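Local coordinates for protein deoxycytidylate deaminase (Cyanophage S-TIM5, PDB 4P9E) that probably deaminates dCMP to dUMP at a zinc-dependent active site, as other members of the cytidine and deoxycytidylate deaminase family do, at residues A11-A16 with E90-H95. Sequence-based numbering, arbitrary orientation.
Sequences AYMKTA and ELFCTH
Y12, M13 and A16 of helix 6-20 pack on F92, C93 and T94 in a buried, apolar helix-on-sheet contact of the cytidine deaminase fold. The N-terminal helix crosses strand 90-93, the central strand of the mixed five-stranded sheet, at -56°, with the segment axes 7.4 Å apart. No hydrogen bond joins the two segments; side chains meet each other and backbone carbonyls. F92 fills the middle: its CB points to the helix, and CG set anti to its own carbonyl carbon (chi1 -69°) lays one ring face beneath Y12. Y12 CB stands almost exactly over that face, 3.5 Å from the centroid of the F92 ring, a CH-pi contact. The two rings meet obliquely, planes at 48°, with Y12 CD2 against F92 CZ and CE2. F92 also stacks on Y114 of the neighbouring strand 112-115 and touches V35 of strand 31-36, so its ring lies on the helix-facing side of the sheet. One turn on from Y12, A16 sets its CB 3.7 Å from F92 O, and T94 CG2 rests near the A16 carbonyl. C93 points its side chain the other way, toward the active-site side, where E72, the predicted proton donor, and the zinc ion lie. T94 OG1 is hydrogen-bonded to H95 ND1, in the plane of the imidazole at its edge, and to the backbone N of G31. M13 reaches toward C93, past the CD1 corner of F92: bent at chi2 and chi3, its chain curls over the strand until SD and CE each lie 3.2 Å from C93 O.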
loop_
_atom_site.group_PDB
_atom_site.type_symbol
_atom_site.label_atom_id
_atom_site.label_comp_id
_atom_site.label_asym_id
_atom_site.label_seq_id
_atom_site.Cartn_x
_atom_site.Cartn_y
_atom_site.Cartn_z
ATOM N N ALA A 11 2.948 -21.491 17.855
ATOM C CA ALA A 11 3.818 -21.471 16.679
ATOM C C ALA A 11 4.429 -20.084 16.464
ATOM O O ALA A 11 5.583 -19.965 16.058
ATOM C CB ALA A 11 3.075 -21.931 15.439
ATOM N N TYR A 12 3.651 -19.049 16.757
ATOM C CA TYR A 12 4.152 -17.679 16.715
ATOM C C TYR A 12 5.269 -17.456 17.721
ATOM O O TYR A 12 6.323 -16.934 17.377
ATOM C CB TYR A 12 3.022 -16.681 16.957
ATOM C CG TYR A 12 2.050 -16.605 15.808
ATOM C CD1 TYR A 12 2.495 -16.680 14.501
ATOM C CD2 TYR A 12 0.681 -16.466 16.031
ATOM C CE1 TYR A 12 1.618 -16.603 13.449
ATOM C CE2 TYR A 12 -0.214 -16.390 14.979
ATOM C CZ TYR A 12 0.260 -16.465 13.689
ATOM O OH TYR A 12 -0.616 -16.399 12.627
ATOM N N MET A 13 5.037 -17.859 18.965
ATOM C CA MET A 13 6.050 -17.681 19.992
ATOM C C MET A 13 7.302 -18.465 19.659
ATOM O O MET A 13 8.409 -17.983 19.849
ATOM C CB MET A 13 5.535 -18.077 21.374
ATOM C CG MET A 13 6.444 -17.634 22.506
ATOM S SD MET A 13 6.820 -15.866 22.472
ATOM C CE MET A 13 5.407 -15.133 23.287
ATOM N N LYS A 14 7.145 -19.666 19.139
ATOM C CA LYS A 14 8.326 -20.438 18.790
ATOM C C LYS A 14 9.115 -19.831 17.632
ATOM O O LYS A 14 10.305 -20.087 17.487
ATOM C CB LYS A 14 7.960 -21.888 18.499
ATOM C CG LYS A 14 7.830 -22.727 19.754
ATOM C CD LYS A 14 7.806 -24.199 19.410
ATOM C CE LYS A 14 6.966 -25.000 20.407
ATOM N NZ LYS A 14 6.508 -26.306 19.823
ATOM N N THR A 15 8.447 -19.025 16.819
ATOM C CA THR A 15 9.085 -18.392 15.684
ATOM C C THR A 15 9.906 -17.231 16.195
ATOM O O THR A 15 11.069 -17.065 15.834
ATOM C CB THR A 15 8.046 -17.900 14.665
ATOM O OG1 THR A 15 7.308 -19.019 14.158
ATOM C CG2 THR A 15 8.722 -17.167 13.493
ATOM N N ALA A 16 9.296 -16.430 17.051
ATOM C CA ALA A 16 10.036 -15.398 17.748
ATOM C C ALA A 16 11.281 -16.006 18.424
ATOM O O ALA A 16 12.350 -15.407 18.408
ATOM C CB ALA A 16 9.149 -14.712 18.756
ATOM N N GLU A 90 -0.624 -7.684 16.432
ATOM C CA GLU A 90 -0.162 -8.187 17.717
ATOM C C GLU A 90 1.318 -8.491 17.684
ATOM O O GLU A 90 1.860 -8.912 16.670
ATOM C CB GLU A 90 -0.906 -9.450 18.080
ATOM C CG GLU A 90 -2.320 -9.441 17.563
ATOM C CD GLU A 90 -3.205 -10.359 18.339
ATOM O OE1 GLU A 90 -3.256 -11.559 18.005
ATOM O OE2 GLU A 90 -3.830 -9.869 19.292
ATOM N N LEU A 91 1.969 -8.281 18.813
ATOM C CA LEU A 91 3.382 -8.537 18.924
ATOM C C LEU A 91 3.649 -9.813 19.727
ATOM O O LEU A 91 3.230 -9.907 20.873
ATOM C CB LEU A 91 4.003 -7.357 19.637
ATOM C CG LEU A 91 5.513 -7.394 19.752
ATOM C CD1 LEU A 91 6.120 -7.443 18.357
ATOM C CD2 LEU A 91 5.955 -6.168 20.511
ATOM N N PHE A 92 4.322 -10.799 19.135
ATOM C CA PHE A 92 4.855 -11.915 19.920
ATOM C C PHE A 92 6.329 -11.684 20.173
ATOM O O PHE A 92 7.130 -11.664 19.253
ATOM C CB PHE A 92 4.689 -13.255 19.222
ATOM C CG PHE A 92 3.279 -13.703 19.117
ATOM C CD1 PHE A 92 2.787 -14.674 19.966
ATOM C CD2 PHE A 92 2.429 -13.152 18.175
ATOM C CE1 PHE A 92 1.477 -15.083 19.865
ATOM C CE2 PHE A 92 1.124 -13.563 18.086
ATOM C CZ PHE A 92 0.651 -14.522 18.926
ATOM N N CYS A 93 6.696 -11.516 21.429
ATOM C CA CYS A 93 8.089 -11.350 21.747
ATOM C C CYS A 93 8.557 -12.446 22.732
ATOM O O CYS A 93 7.767 -12.953 23.524
ATOM C CB CYS A 93 8.316 -9.933 22.286
ATOM S SG CYS A 93 10.058 -9.410 22.252
ATOM N N THR A 94 9.821 -12.843 22.655
ATOM C CA THR A 94 10.372 -13.745 23.663
ATOM C C THR A 94 10.415 -13.081 25.034
ATOM O O THR A 94 10.282 -13.742 26.048
ATOM C CB THR A 94 11.796 -14.236 23.316
ATOM O OG1 THR A 94 12.649 -13.120 23.054
ATOM C CG2 THR A 94 11.777 -15.147 22.107
ATOM N N HIS A 95 10.592 -11.769 25.061
ATOM C CA HIS A 95 10.677 -11.064 26.325
ATOM C C HIS A 95 9.675 -9.944 26.465
ATOM O O HIS A 95 9.280 -9.341 25.480
ATOM C CB HIS A 95 12.075 -10.513 26.531
ATOM C CG HIS A 95 13.115 -11.575 26.688
ATOM N ND1 HIS A 95 13.531 -12.363 25.637
ATOM C CD2 HIS A 95 13.790 -11.998 27.777
ATOM C CE1 HIS A 95 14.438 -13.219 26.073
ATOM N NE2 HIS A 95 14.623 -13.016 27.363
#